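Local coordinates for protein esterase YbfF (Escherichia coli, PDB 3BF7) that probably hydrolyses ester and thioester bonds as an esterase of the alpha/beta hydrolase fold with a helical cap, at residues Val34-Leu39 against Ile45-Val50; Ile114-Tyr119 against Ala219-Ala224; Gln151-Glu156 against Gln160-Ser165. The protein carries 1 engineered substitution. All coordinates share one frame; numbering follows the deposited sequence.

Contact 1 of 3, residues Val34-Leu39 against Ile45-Val50; sequences VLARDL and IIQVDV. Engineered in segment 45-50: V50 (natural residue Met).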
loop_
_atom_site.group_PDB
_atom_site.type_symbol
_atom_site.label_atom_id
_atom_site.label_comp_id
_atom_site.label_asym_id
_atom_site.label_seq_id
_atom_site.Cartn_x
_atom_site.Cartn_y
_atom_site.Cartn_z
ATOM N N VAL A 34 1.807 -6.794 -9.935
ATOM C CA VAL A 34 2.597 -6.437 -11.105
ATOM C C VAL A 34 4.065 -6.265 -10.717
ATOM O O VAL A 34 4.965 -6.582 -11.500
ATOM C CB VAL A 34 2.064 -5.143 -11.773
ATOM C CG1 VAL A 34 2.145 -3.969 -10.804
ATOM C CG2 VAL A 34 2.851 -4.855 -13.041
ATOM N N LEU A 35 4.316 -5.778 -9.505
ATOM C CA LEU A 35 5.689 -5.607 -9.045
ATOM C C LEU A 35 6.253 -6.961 -8.615
ATOM O O LEU A 35 7.405 -7.284 -8.908
ATOM C CB LEU A 35 5.745 -4.611 -7.879
ATOM C CG LEU A 35 5.163 -3.218 -8.149
ATOM C CD1 LEU A 35 5.365 -2.329 -6.926
ATOM C CD2 LEU A 35 5.824 -2.607 -9.374
ATOM N N ALA A 36 5.432 -7.753 -7.932
ATOM C CA ALA A 36 5.838 -9.072 -7.458
ATOM C C ALA A 36 6.243 -10.009 -8.590
ATOM O O ALA A 36 7.199 -10.775 -8.458
ATOM C CB ALA A 36 4.707 -9.700 -6.652
ATOM N N ARG A 37 5.513 -9.954 -9.699
ATOM C CA ARG A 37 5.808 -10.826 -10.827
ATOM C C ARG A 37 7.202 -10.592 -11.398
ATOM O O ARG A 37 7.800 -11.497 -11.983
ATOM C CB ARG A 37 4.738 -10.671 -11.913
ATOM C CG ARG A 37 3.388 -11.258 -11.502
ATOM C CD ARG A 37 2.418 -11.343 -12.670
ATOM N NE ARG A 37 1.872 -10.047 -13.064
ATOM C CZ ARG A 37 0.891 -9.417 -12.424
ATOM N NH1 ARG A 37 0.336 -9.957 -11.346
ATOM N NH2 ARG A 37 0.452 -8.249 -12.874
ATOM N N ASP A 38 7.728 -9.385 -11.226
ATOM C CA ASP A 38 9.063 -9.079 -11.718
ATOM C C ASP A 38 10.111 -9.351 -10.644
ATOM O O ASP A 38 11.149 -9.961 -10.908
ATOM C CB ASP A 38 9.144 -7.615 -12.163
ATOM C CG ASP A 38 10.524 -7.229 -12.643
ATOM O OD1 ASP A 38 11.382 -6.909 -11.794
ATOM O OD2 ASP A 38 10.753 -7.261 -13.873
ATOM N N LEU A 39 9.828 -8.916 -9.425
ATOM C CA LEU A 39 10.766 -9.085 -8.327
ATOM C C LEU A 39 10.981 -10.531 -7.875
ATOM O O LEU A 39 12.002 -10.839 -7.265
ATOM C CB LEU A 39 10.329 -8.208 -7.151
ATOM C CG LEU A 39 10.359 -6.707 -7.474
ATOM C CD1 LEU A 39 9.614 -5.924 -6.407
ATOM C CD2 LEU A 39 11.806 -6.233 -7.590
ATOM N N ILE A 45 9.107 -13.432 -2.380
ATOM C CA ILE A 45 8.104 -12.381 -2.279
ATOM C C ILE A 45 6.993 -12.740 -1.306
ATOM O O ILE A 45 6.582 -13.898 -1.216
ATOM C CB ILE A 45 7.445 -12.111 -3.652
ATOM C CG1 ILE A 45 8.507 -11.724 -4.684
ATOM C CG2 ILE A 45 6.383 -11.027 -3.519
ATOM C CD1 ILE A 45 9.264 -10.464 -4.357
ATOM N N ILE A 46 6.519 -11.734 -0.577
ATOM C CA ILE A 46 5.413 -11.907 0.354
ATOM C C ILE A 46 4.427 -10.772 0.089
ATOM O O ILE A 46 4.745 -9.598 0.303
ATOM C CB ILE A 46 5.855 -11.833 1.837
ATOM C CG1 ILE A 46 6.878 -12.930 2.151
ATOM C CG2 ILE A 46 4.635 -11.981 2.744
ATOM C CD1 ILE A 46 8.293 -12.591 1.738
ATOM N N GLN A 47 3.247 -11.120 -0.407
ATOM C CA GLN A 47 2.203 -10.137 -0.674
ATOM C C GLN A 47 1.199 -10.261 0.464
ATOM O O GLN A 47 0.651 -11.337 0.689
ATOM C CB GLN A 47 1.526 -10.431 -2.013
ATOM C CG GLN A 47 2.423 -10.175 -3.219
ATOM C CD GLN A 47 1.885 -10.780 -4.500
ATOM O OE1 GLN A 47 2.450 -11.737 -5.032
ATOM N NE2 GLN A 47 0.789 -10.229 -5.003
ATOM N N VAL A 48 0.953 -9.173 1.183
ATOM C CA VAL A 48 0.029 -9.225 2.308
ATOM C C VAL A 48 -1.281 -8.492 2.092
ATOM O O VAL A 48 -1.378 -7.570 1.277
ATOM C CB VAL A 48 0.657 -8.604 3.593
ATOM C CG1 VAL A 48 2.056 -9.136 3.806
ATOM C CG2 VAL A 48 0.671 -7.074 3.500
ATOM N N ASP A 49 -2.296 -8.936 2.826
ATOM C CA ASP A 49 -3.576 -8.246 2.847
ATOM C C ASP A 49 -3.466 -7.465 4.159
ATOM O O ASP A 49 -3.205 -8.045 5.217
ATOM C CB ASP A 49 -4.767 -9.204 2.970
ATOM C CG ASP A 49 -5.317 -9.656 1.627
ATOM O OD1 ASP A 49 -5.225 -8.896 0.636
ATOM O OD2 ASP A 49 -5.873 -10.777 1.580
ATOM N N VAL A 50 -3.620 -6.151 4.091
ATOM C CA VAL A 50 -3.575 -5.336 5.298
ATOM C C VAL A 50 -4.808 -5.694 6.136
ATOM O O VAL A 50 -5.807 -6.173 5.597
ATOM C CB VAL A 50 -3.597 -3.834 4.925
ATOM C CG1 VAL A 50 -3.735 -2.967 6.174
ATOM C CG2 VAL A 50 -2.321 -3.481 4.169
#
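A36 faces two side chains of strand 45-48 at once. Its CB lies 3.8 Å from CG2 of I45 and 3.4 Å from OE1 of Q47. The CA atoms of A36 and I45 are 6.6 Å apart.

The two branches of I45 divide the work. CG2 stands anti to the backbone N and meets A36. CG1 lies beside the backbone N (chi1 -58°) and carries CD1 to L39, where CD1 sits 3.7 Å from CB of L39. I45 thus reaches two helix residues three positions apart, on the same face of the helix.

Q47 lies on the same side of the strand as I45. Its extended chain turns one face of the amide to A36. The A36 methyl lies over that face, nearest OE1, without a hydrogen bond. The nitrogen end is held by another partner: NE2 donates to the backbone O of L29, which ties down the amide.

Helix 33-39 also packs on helix 241-253, with L35 on L245 and a salt bridge from D38 to R249. The axes of helix 34-39 and strand 45-48 run nearly antiparallel (168°). Their closest approach is 9.3 Å. Strand 19-22, helix 33-39 and strand 45-48 form a beta-alpha-beta crossover of the alpha/beta hydrolase fold.

Contact 2 of 3, residues Ile114-Tyr119 against Ala219-Ala224; sequences IAPVDY and AQFPQA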
loop_
_atom_site.group_PDB
_atom_site.type_symbol
_atom_site.label_atom_id
_atom_site.label_comp_id
_atom_site.label_asym_id
_atom_site.label_seq_id
_atom_site.Cartn_x
_atom_site.Cartn_y
_atom_site.Cartn_z
ATOM N N ILE A 114 3.188 8.454 -1.647
ATOM C CA ILE A 114 2.746 8.714 -0.291
ATOM C C ILE A 114 3.832 9.462 0.484
ATOM O O ILE A 114 5.030 9.299 0.224
ATOM C CB ILE A 114 2.419 7.370 0.425
ATOM C CG1 ILE A 114 1.749 7.623 1.776
ATOM C CG2 ILE A 114 3.687 6.546 0.599
ATOM C CD1 ILE A 114 0.373 8.238 1.663
ATOM N N ALA A 115 3.401 10.297 1.422
ATOM C CA ALA A 115 4.317 11.047 2.272
ATOM C C ALA A 115 3.905 10.789 3.719
ATOM O O ALA A 115 2.733 10.524 4.001
ATOM C CB ALA A 115 4.237 12.535 1.963
ATOM N N PRO A 116 4.864 10.842 4.655
ATOM C CA PRO A 116 4.572 10.613 6.074
ATOM C C PRO A 116 3.981 11.877 6.685
ATOM O O PRO A 116 4.634 12.589 7.455
ATOM C CB PRO A 116 5.939 10.250 6.648
ATOM C CG PRO A 116 6.866 11.093 5.832
ATOM C CD PRO A 116 6.317 10.948 4.425
ATOM N N VAL A 117 2.730 12.143 6.321
ATOM C CA VAL A 117 2.022 13.324 6.782
ATOM C C VAL A 117 0.534 13.056 6.944
ATOM O O VAL A 117 -0.012 12.125 6.350
ATOM C CB VAL A 117 2.154 14.487 5.762
ATOM C CG1 VAL A 117 3.616 14.856 5.566
ATOM C CG2 VAL A 117 1.510 14.091 4.428
ATOM N N ASP A 118 -0.106 13.883 7.764
ATOM C CA ASP A 118 -1.550 13.820 7.961
ATOM C C ASP A 118 -2.061 14.767 6.871
ATOM O O ASP A 118 -1.792 15.969 6.915
ATOM C CB ASP A 118 -1.920 14.372 9.339
ATOM C CG ASP A 118 -3.409 14.289 9.629
ATOM O OD1 ASP A 118 -4.215 14.186 8.679
ATOM O OD2 ASP A 118 -3.775 14.343 10.823
ATOM N N TYR A 119 -2.782 14.239 5.890
ATOM C CA TYR A 119 -3.268 15.080 4.802
ATOM C C TYR A 119 -4.407 16.020 5.191
ATOM O O TYR A 119 -4.702 16.969 4.469
ATOM C CB TYR A 119 -3.659 14.209 3.608
ATOM C CG TYR A 119 -2.466 13.563 2.935
ATOM C CD1 TYR A 119 -1.634 14.297 2.087
ATOM C CD2 TYR A 119 -2.162 12.221 3.152
ATOM C CE1 TYR A 119 -0.528 13.705 1.470
ATOM C CE2 TYR A 119 -1.063 11.622 2.542
ATOM C CZ TYR A 119 -0.255 12.365 1.703
ATOM O OH TYR A 119 0.819 11.758 1.087
ATOM N N ALA A 219 12.315 15.232 7.489
ATOM C CA ALA A 219 12.539 15.193 8.928
ATOM C C ALA A 219 12.456 13.757 9.437
ATOM O O ALA A 219 13.091 13.399 10.428
ATOM C CB ALA A 219 11.516 16.063 9.644
ATOM N N GLN A 220 11.674 12.931 8.746
ATOM C CA GLN A 220 11.497 11.540 9.139
ATOM C C GLN A 220 12.348 10.581 8.312
ATOM O O GLN A 220 12.732 9.518 8.796
ATOM C CB GLN A 220 10.012 11.187 9.058
ATOM C CG GLN A 220 9.193 12.022 10.035
ATOM C CD GLN A 220 7.704 11.962 9.774
ATOM O OE1 GLN A 220 6.972 11.215 10.428
ATOM N NE2 GLN A 220 7.248 12.745 8.808
ATOM N N PHE A 221 12.645 10.970 7.074
ATOM C CA PHE A 221 13.475 10.177 6.170
ATOM C C PHE A 221 14.531 11.107 5.592
ATOM O O PHE A 221 14.464 11.525 4.435
ATOM C CB PHE A 221 12.606 9.544 5.082
ATOM C CG PHE A 221 11.716 8.470 5.613
ATOM C CD1 PHE A 221 12.212 7.190 5.823
ATOM C CD2 PHE A 221 10.425 8.766 6.039
ATOM C CE1 PHE A 221 11.442 6.220 6.460
ATOM C CE2 PHE A 221 9.647 7.802 6.678
ATOM C CZ PHE A 221 10.159 6.530 6.889
ATOM N N PRO A 222 15.536 11.445 6.411
ATOM C CA PRO A 222 16.609 12.341 5.976
ATOM C C PRO A 222 17.293 11.943 4.675
ATOM O O PRO A 222 17.668 12.814 3.882
ATOM C CB PRO A 222 17.564 12.361 7.176
ATOM C CG PRO A 222 17.276 11.066 7.884
ATOM C CD PRO A 222 15.781 10.947 7.774
ATOM N N GLN A 223 17.447 10.640 4.454
ATOM C CA GLN A 223 18.093 10.143 3.245
ATOM C C GLN A 223 17.097 9.686 2.182
ATOM O O GLN A 223 17.373 8.777 1.396
ATOM C CB GLN A 223 19.064 9.010 3.590
ATOM C CG GLN A 223 20.218 9.463 4.477
ATOM C CD GLN A 223 21.138 8.327 4.874
ATOM O OE1 GLN A 223 21.468 8.168 6.048
ATOM N NE2 GLN A 223 21.560 7.536 3.898
ATOM N N ALA A 224 15.937 10.330 2.159
ATOM C CA ALA A 224 14.918 10.012 1.174
ATOM C C ALA A 224 15.411 10.383 -0.220
ATOM O O ALA A 224 16.079 11.403 -0.409
ATOM C CB ALA A 224 13.643 10.781 1.479
#
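P116 meets Q220 and F221 in a buried contact of the alpha/beta hydrolase fold. The loop after strand 106-112 here faces the C-terminal end of helix 214-220. P116 is the centre of an inverse gamma turn, and its carbonyl O accepts a side-chain bond from the helix.

Q220 is the main partner. Its CG lies beside the backbone N (chi1 -63°) and the chain is extended from there. The amide and the proline ring pass one another, pointing opposite ways. CB and CG of P116 lie over one face of the amide, with CG 3.4 Å from NE2 of Q220. NE2 also donates to the backbone O of D216, one turn earlier in the helix. OE1 of Q220 accepts from NE1 of W188 and from the backbone N of I191. Both ends of the buried amide are therefore satisfied, and its rotation is fixed.

F221 is the first residue to leave the helix. It presents its ring edge to P116, with CD2 4.3 Å from CG of P116. M96 of helix 90-101 touches both P116 and F221.

F221 to A224 form a type I beta turn, closed by a 3.0 Å bond from N of A224 to O of F221. The turn leads into strand 224-226, at one edge of the main sheet.

The bond from NE2 of Q220 to O of P116 is 2.9 Å long. Its N-H...O angle is 158°. O of P116 is 12° out of the Q220 amide plane, and the N-H meets it on a lone pair in the carbonyl plane.

Contact 3 of 3, residues Gln151-Glu156 against Gln160-Ser165; sequences QHLNEE and QFLLKS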
loop_
_atom_site.group_PDB
_atom_site.type_symbol
_atom_site.label_atom_id
_atom_site.label_comp_id
_atom_site.label_asym_id
_atom_site.label_seq_id
_atom_site.Cartn_x
_atom_site.Cartn_y
_atom_site.Cartn_z
ATOM N N GLN A 151 -22.307 5.705 -11.310
ATOM C CA GLN A 151 -23.270 6.762 -11.016
ATOM C C GLN A 151 -22.705 7.688 -9.943
ATOM O O GLN A 151 -23.263 8.753 -9.668
ATOM C CB GLN A 151 -24.590 6.153 -10.532
ATOM C CG GLN A 151 -25.172 5.115 -11.482
ATOM C CD GLN A 151 -26.463 4.502 -10.972
ATOM O OE1 GLN A 151 -27.020 3.598 -11.597
ATOM N NE2 GLN A 151 -26.947 4.991 -9.835
ATOM N N HIS A 152 -21.592 7.271 -9.343
ATOM C CA HIS A 152 -20.934 8.039 -8.289
ATOM C C HIS A 152 -19.525 8.472 -8.667
ATOM O O HIS A 152 -19.060 9.533 -8.250
ATOM C CB HIS A 152 -20.824 7.210 -7.006
ATOM C CG HIS A 152 -22.131 6.952 -6.330
ATOM N ND1 HIS A 152 -23.020 5.990 -6.759
ATOM C CD2 HIS A 152 -22.699 7.537 -5.251
ATOM C CE1 HIS A 152 -24.080 5.994 -5.970
ATOM N NE2 HIS A 152 -23.911 6.924 -5.049
ATOM N N LEU A 153 -18.850 7.633 -9.444
ATOM C CA LEU A 153 -17.472 7.881 -9.841
ATOM C C LEU A 153 -17.316 7.907 -11.353
ATOM O O LEU A 153 -18.009 7.189 -12.066
ATOM C CB LEU A 153 -16.575 6.782 -9.264
ATOM C CG LEU A 153 -16.728 6.486 -7.768
ATOM C CD1 LEU A 153 -15.999 5.194 -7.424
ATOM C CD2 LEU A 153 -16.195 7.653 -6.951
ATOM N N ASN A 154 -16.396 8.729 -11.842
ATOM C CA ASN A 154 -16.170 8.804 -13.277
ATOM C C ASN A 154 -14.781 8.342 -13.695
ATOM O O ASN A 154 -14.383 8.504 -14.848
ATOM C CB ASN A 154 -16.448 10.218 -13.787
ATOM C CG ASN A 154 -17.928 10.545 -13.787
ATOM O OD1 ASN A 154 -18.512 10.843 -12.746
ATOM N ND2 ASN A 154 -18.550 10.460 -14.956
ATOM N N GLU A 155 -14.047 7.765 -12.750
ATOM C CA GLU A 155 -12.715 7.238 -13.020
ATOM C C GLU A 155 -12.854 5.722 -13.112
ATOM O O GLU A 155 -12.902 5.032 -12.092
ATOM C CB GLU A 155 -11.746 7.611 -11.893
ATOM C CG GLU A 155 -11.062 8.967 -12.054
ATOM C CD GLU A 155 -12.016 10.147 -11.984
ATOM O OE1 GLU A 155 -11.544 11.296 -12.116
ATOM O OE2 GLU A 155 -13.232 9.936 -11.798
ATOM N N GLU A 156 -12.931 5.209 -14.336
ATOM C CA GLU A 156 -13.096 3.776 -14.554
ATOM C C GLU A 156 -12.003 2.941 -13.888
ATOM O O GLU A 156 -12.272 1.850 -13.386
ATOM C CB GLU A 156 -13.141 3.471 -16.054
ATOM C CG GLU A 156 -13.472 2.020 -16.379
ATOM C CD GLU A 156 -14.887 1.629 -15.985
ATOM O OE1 GLU A 156 -15.182 0.416 -15.958
ATOM O OE2 GLU A 156 -15.709 2.530 -15.710
ATOM N N GLN A 160 -12.692 -0.171 -11.290
ATOM C CA GLN A 160 -12.205 -1.533 -11.489
ATOM C C GLN A 160 -11.293 -1.986 -10.354
ATOM O O GLN A 160 -11.312 -3.154 -9.970
ATOM C CB GLN A 160 -11.492 -1.647 -12.839
ATOM C CG GLN A 160 -12.423 -1.412 -14.024
ATOM C CD GLN A 160 -13.577 -2.402 -14.071
ATOM O OE1 GLN A 160 -14.674 -2.074 -14.526
ATOM N NE2 GLN A 160 -13.330 -3.625 -13.615
ATOM N N PHE A 161 -10.500 -1.065 -9.818
ATOM C CA PHE A 161 -9.609 -1.373 -8.705
ATOM C C PHE A 161 -10.451 -1.804 -7.505
ATOM O O PHE A 161 -10.191 -2.836 -6.887
ATOM C CB PHE A 161 -8.774 -0.136 -8.357
ATOM C CG PHE A 161 -8.233 -0.137 -6.957
ATOM C CD1 PHE A 161 -7.277 -1.068 -6.554
ATOM C CD2 PHE A 161 -8.689 0.797 -6.032
ATOM C CE1 PHE A 161 -6.788 -1.063 -5.248
ATOM C CE2 PHE A 161 -8.206 0.809 -4.727
ATOM C CZ PHE A 161 -7.253 -0.124 -4.335
ATOM N N LEU A 162 -11.470 -1.014 -7.184
ATOM C CA LEU A 162 -12.342 -1.328 -6.061
ATOM C C LEU A 162 -13.052 -2.662 -6.258
ATOM O O LEU A 162 -13.175 -3.450 -5.321
ATOM C CB LEU A 162 -13.378 -0.215 -5.875
ATOM C CG LEU A 162 -12.813 1.151 -5.471
ATOM C CD1 LEU A 162 -13.910 2.199 -5.540
ATOM C CD2 LEU A 162 -12.221 1.075 -4.070
ATOM N N LEU A 163 -13.509 -2.915 -7.480
ATOM C CA LEU A 163 -14.226 -4.146 -7.780
ATOM C C LEU A 163 -13.400 -5.416 -7.606
ATOM O O LEU A 163 -13.958 -6.512 -7.519
ATOM C CB LEU A 163 -14.821 -4.077 -9.189
ATOM C CG LEU A 163 -15.998 -3.102 -9.311
ATOM C CD1 LEU A 163 -16.437 -3.000 -10.764
ATOM C CD2 LEU A 163 -17.152 -3.581 -8.437
ATOM N N LYS A 164 -12.078 -5.285 -7.551
ATOM C CA LYS A 164 -11.234 -6.452 -7.336
ATOM C C LYS A 164 -11.596 -7.033 -5.971
ATOM O O LYS A 164 -11.384 -8.218 -5.713
ATOM C CB LYS A 164 -9.754 -6.064 -7.352
ATOM C CG LYS A 164 -9.232 -5.608 -8.705
ATOM C CD LYS A 164 -9.241 -6.739 -9.717
ATOM C CE LYS A 164 -8.578 -6.314 -11.018
ATOM N NZ LYS A 164 -8.455 -7.455 -11.966
ATOM N N SER A 165 -12.150 -6.187 -5.103
ATOM C CA SER A 165 -12.544 -6.603 -3.763
ATOM C C SER A 165 -14.033 -6.917 -3.637
ATOM O O SER A 165 -14.541 -7.085 -2.530
ATOM C CB SER A 165 -12.153 -5.529 -2.744
ATOM O OG SER A 165 -10.749 -5.495 -2.556
#
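E156 and Q160 are joined by a backbone hydrogen bond. N of Q160 donates to O of E156 at 2.9 Å, with an N-H...O angle of 167°. This i to i+4 bond belongs to the first turn of helix 156-163, for which E155 occupies the N-cap position.

The side chains of the same two residues come close beside each other. The E156 chain has CG anti to the backbone N (chi1 -173°) and then bends at chi2. Q160 also bends at chi2, and its CG lies 3.3 Å from O of E156. The carboxylate and amide planes are 38° apart. OE1 of E156 has a salt bridge to R150, so the carboxylate ties the start of this helix to the residue just before segment 151-156.

The helix probably belongs to the helical cap above the alpha/beta hydrolase core. It follows helix 142-149 through the loop that holds L153.

The apolar contact is a single touch between leucines. The L153 and L162 side chains meet nearly perpendicular, and their CD1 atoms are 4.1 Å apart. L162 is buried, and also packs on M149 of helix 142-149, I127 of helix 125-136 and F26.

How the contacts relate
Contact 1 closes in sequence before contacts 2 and 3 open, and contact 3 is nested inside the loop that contact 2 closes. Contacts 1 and 2 lie on opposite sides of the chain's centre, with their own centres about 23 Å apart. Contact 3 probably lies in the helical cap. Its centre is about 22 Å from that of contact 1 and about 29 Å from that of contact 2. No two contacts touch; the nearest atoms of contacts 1 and 3 are about 7 Å apart. The probable catalytic triad is S89, D113 and H234. D113 directly precedes segment 114-119. The ring of F161, in segment 160-165, meets that of W235, next to H234.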